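Local coordinates for protein alanine dehydrogenase (PDB 1OMO) that catalyses the NAD-dependent oxidative deamination of alanine to pyruvate, and the reverse reductive amination, as a homodimer, at residues Glu26-Tyr31 against Ala266-Val271. Residues are numbered along the deposited sequence; the frame is centred on the assembly and turned at random.
Sequences EAFRLY and ATIGEV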
ATOM      1  N   GLU A  26     -21.862   4.464   7.326  1.00 20.01           N
ATOM      2  CA  GLU A  26     -21.836   5.415   6.195  1.00 18.94           C
ATOM      3  C   GLU A  26     -20.804   4.956   5.147  1.00 17.81           C
ATOM      4  O   GLU A  26     -21.026   5.062   3.948  1.00 17.43           O
ATOM      5  CB  GLU A  26     -21.547   6.831   6.728  1.00 18.36           C
ATOM      6  CG  GLU A  26     -21.487   7.928   5.692  1.00 22.47           C
ATOM      7  CD  GLU A  26     -22.787   8.134   4.904  1.00 24.49           C
ATOM      8  OE1 GLU A  26     -22.824   9.092   4.108  1.00 25.16           O
ATOM      9  OE2 GLU A  26     -23.767   7.368   5.071  1.00 26.11           O
ATOM     10  N   ALA A  27     -19.678   4.417   5.608  1.00 18.39           N
ATOM     11  CA  ALA A  27     -18.656   3.913   4.698  1.00 18.12           C
ATOM     12  C   ALA A  27     -19.266   2.840   3.825  1.00 18.22           C
ATOM     13  O   ALA A  27     -19.078   2.850   2.622  1.00 19.41           O
ATOM     14  CB  ALA A  27     -17.483   3.319   5.478  1.00 20.26           C
ATOM     15  N   PHE A  28     -19.987   1.893   4.414  1.00 18.16           N
ATOM     16  CA  PHE A  28     -20.594   0.854   3.582  1.00 20.02           C
ATOM     17  C   PHE A  28     -21.585   1.477   2.599  1.00 20.32           C
ATOM     18  O   PHE A  28     -21.610   1.129   1.423  1.00 21.07           O
ATOM     19  CB  PHE A  28     -21.357  -0.180   4.409  1.00 22.85           C
ATOM     20  CG  PHE A  28     -20.490  -1.186   5.079  1.00 25.18           C
ATOM     21  CD1 PHE A  28     -19.440  -1.790   4.386  1.00 27.67           C
ATOM     22  CD2 PHE A  28     -20.700  -1.518   6.402  1.00 26.30           C
ATOM     23  CE1 PHE A  28     -18.609  -2.704   5.018  1.00 26.99           C
ATOM     24  CE2 PHE A  28     -19.874  -2.431   7.040  1.00 27.82           C
ATOM     25  CZ  PHE A  28     -18.824  -3.021   6.342  1.00 27.65           C
ATOM     26  N   ARG A  29     -22.420   2.378   3.102  1.00 20.22           N
ATOM     27  CA  ARG A  29     -23.413   3.044   2.268  1.00 21.07           C
ATOM     28  C   ARG A  29     -22.706   3.733   1.077  1.00 21.47           C
ATOM     29  O   ARG A  29     -23.023   3.453  -0.091  1.00 18.83           O
ATOM     30  CB  ARG A  29     -24.188   4.044   3.129  1.00 23.96           C
ATOM     31  CG  ARG A  29     -25.333   4.723   2.420  1.00 28.69           C
ATOM     32  CD  ARG A  29     -25.916   5.865   3.267  1.00 29.56           C
ATOM     33  NE  ARG A  29     -26.457   6.878   2.367  1.00 33.90           N
ATOM     34  CZ  ARG A  29     -25.788   7.938   1.913  1.00 35.14           C
ATOM     35  NH1 ARG A  29     -24.530   8.160   2.289  1.00 35.22           N
ATOM     36  NH2 ARG A  29     -26.368   8.756   1.032  1.00 37.13           N
ATOM     37  N   LEU A  30     -21.721   4.592   1.362  1.00 21.24           N
ATOM     38  CA  LEU A  30     -20.987   5.280   0.285  1.00 23.07           C
ATOM     39  C   LEU A  30     -20.325   4.338  -0.737  1.00 23.18           C
ATOM     40  O   LEU A  30     -20.443   4.552  -1.938  1.00 25.38           O
ATOM     41  CB  LEU A  30     -19.927   6.224   0.861  1.00 21.43           C
ATOM     42  CG  LEU A  30     -20.472   7.396   1.673  1.00 23.74           C
ATOM     43  CD1 LEU A  30     -19.357   8.081   2.412  1.00 21.97           C
ATOM     44  CD2 LEU A  30     -21.189   8.374   0.736  1.00 21.61           C
ATOM     45  N   TYR A  31     -19.657   3.284  -0.285  1.00 22.86           N
ATOM     46  CA  TYR A  31     -19.000   2.402  -1.240  1.00 22.50           C
ATOM     47  C   TYR A  31     -20.008   1.727  -2.149  1.00 21.82           C
ATOM     48  O   TYR A  31     -19.767   1.559  -3.329  1.00 20.17           O
ATOM     49  CB  TYR A  31     -18.134   1.341  -0.542  1.00 24.70           C
ATOM     50  CG  TYR A  31     -17.252   0.576  -1.518  1.00 26.86           C
ATOM     51  CD1 TYR A  31     -16.653   1.234  -2.588  1.00 29.92           C
ATOM     52  CD2 TYR A  31     -16.976  -0.771  -1.351  1.00 28.56           C
ATOM     53  CE1 TYR A  31     -15.800   0.580  -3.468  1.00 29.97           C
ATOM     54  CE2 TYR A  31     -16.101  -1.458  -2.239  1.00 28.94           C
ATOM     55  CZ  TYR A  31     -15.518  -0.766  -3.292  1.00 30.33           C
ATOM     56  OH  TYR A  31     -14.613  -1.367  -4.158  1.00 30.03           O
ATOM     57  N   ALA A 266     -25.846 -10.563  -1.258  1.00 24.29           N
ATOM     58  CA  ALA A 266     -25.571  -9.145  -1.398  1.00 22.93           C
ATOM     59  C   ALA A 266     -24.342  -8.789  -0.586  1.00 21.33           C
ATOM     60  O   ALA A 266     -23.811  -9.639   0.107  1.00 23.03           O
ATOM     61  CB  ALA A 266     -26.782  -8.369  -0.867  1.00 20.44           C
ATOM     62  N   THR A 267     -23.888  -7.545  -0.683  1.00 19.32           N
ATOM     63  CA  THR A 267     -22.785  -7.057   0.145  1.00 19.01           C
ATOM     64  C   THR A 267     -23.568  -6.288   1.218  1.00 18.13           C
ATOM     65  O   THR A 267     -24.724  -5.935   1.018  1.00 20.33           O
ATOM     66  CB  THR A 267     -21.869  -6.045  -0.580  1.00 19.18           C
ATOM     67  OG1 THR A 267     -22.632  -4.882  -0.929  1.00 21.26           O
ATOM     68  CG2 THR A 267     -21.271  -6.647  -1.852  1.00 16.77           C
ATOM     69  N   ILE A 268     -22.963  -6.026   2.360  1.00 18.90           N
ATOM     70  CA  ILE A 268     -23.675  -5.314   3.413  1.00 18.30           C
ATOM     71  C   ILE A 268     -24.025  -3.873   2.996  1.00 19.01           C
ATOM     72  O   ILE A 268     -25.035  -3.328   3.442  1.00 17.13           O
ATOM     73  CB  ILE A 268     -22.844  -5.343   4.727  1.00 18.48           C
ATOM     74  CG1 ILE A 268     -23.655  -4.764   5.881  1.00 17.98           C
ATOM     75  CG2 ILE A 268     -21.531  -4.597   4.527  1.00 18.68           C
ATOM     76  CD1 ILE A 268     -25.010  -5.354   6.002  1.00 18.88           C
ATOM     77  N   GLY A 269     -23.190  -3.272   2.130  1.00 21.12           N
ATOM     78  CA  GLY A 269     -23.415  -1.915   1.649  1.00 18.97           C
ATOM     79  C   GLY A 269     -24.661  -1.881   0.779  1.00 21.34           C
ATOM     80  O   GLY A 269     -25.468  -0.953   0.837  1.00 21.01           O
ATOM     81  N   GLU A 270     -24.840  -2.904  -0.037  1.00 21.56           N
ATOM     82  CA  GLU A 270     -26.006  -2.926  -0.874  1.00 23.14           C
ATOM     83  C   GLU A 270     -27.253  -2.977  -0.016  1.00 22.61           C
ATOM     84  O   GLU A 270     -28.246  -2.325  -0.336  1.00 22.21           O
ATOM     85  CB  GLU A 270     -25.995  -4.126  -1.798  1.00 26.63           C
ATOM     86  CG  GLU A 270     -25.038  -4.003  -2.957  1.00 28.56           C
ATOM     87  CD  GLU A 270     -24.924  -5.318  -3.689  1.00 30.28           C
ATOM     88  OE1 GLU A 270     -24.698  -6.327  -3.019  1.00 32.18           O
ATOM     89  OE2 GLU A 270     -25.068  -5.355  -4.919  1.00 33.45           O
ATOM     90  N   VAL A 271     -27.205  -3.734   1.079  1.00 22.34           N
ATOM     91  CA  VAL A 271     -28.373  -3.821   1.947  1.00 21.33           C
ATOM     92  C   VAL A 271     -28.618  -2.490   2.636  1.00 22.28           C
ATOM     93  O   VAL A 271     -29.744  -2.000   2.697  1.00 22.43           O
ATOM     94  CB  VAL A 271     -28.227  -4.931   3.026  1.00 21.82           C
ATOM     95  CG1 VAL A 271     -29.384  -4.864   3.999  1.00 19.97           C
ATOM     96  CG2 VAL A 271     -28.211  -6.318   2.365  1.00 22.87           C
TER
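Phe-28, on helix 17-32, and Gly-269, in the first turn of helix 268-273, bring their backbones together, with CA 4.4 Å from CA. At this point the carbonyl of Phe-28 rests against the glycine, its O lying 3.5 Å from Gly-269 CA in a CA-H...O contact bent to 121° at the hydrogen. Gly-269, which has no side chain, lies directly against this oxygen. Beside the backbone contact, the methyl CG2 of Ile-268 sits over the middle of one face of the Phe-28 ring, 3.3 Å from its centroid and 5° off the normal. All six ring carbons are met almost equally, in a nearly axial CH-pi contact. With CG1 of Ile-268 anti to the backbone N (chi1 -173°), the longer branch is turned aside and the methyl alone faces the ring. Leu-293, Asp-239 and Gln-296, the last on helix 294-311, also touch the Phe-28 side chain, so that loop residues and helix 294-311 add to the packing round this buried ring, which lies about 9 Å from the bound NAD and does not touch it. Shortening Phe-28 to an alanine is likely to leave the Ile-268 methyl without the ring face it rests on and to open a gap at this buried junction. The helix start that carries Ile-268 and Gly-269 is capped on its own: Thr-267 OG1 accepts from Glu-270 N at 3.1 Å, while Glu-270 OE1 takes the Thr-267 N-H at 2.8 Å, nearly along the carboxylate C-O axis. These reciprocal bonds form a capping box where strand 264-267, an edge strand, within this chain, of the parallel sheet, passes into helix 268-273. The contact thus packs helix 17-32, from the N-terminal part of the chain, against a strand-to-helix junction of the Rossmann-fold NAD domain.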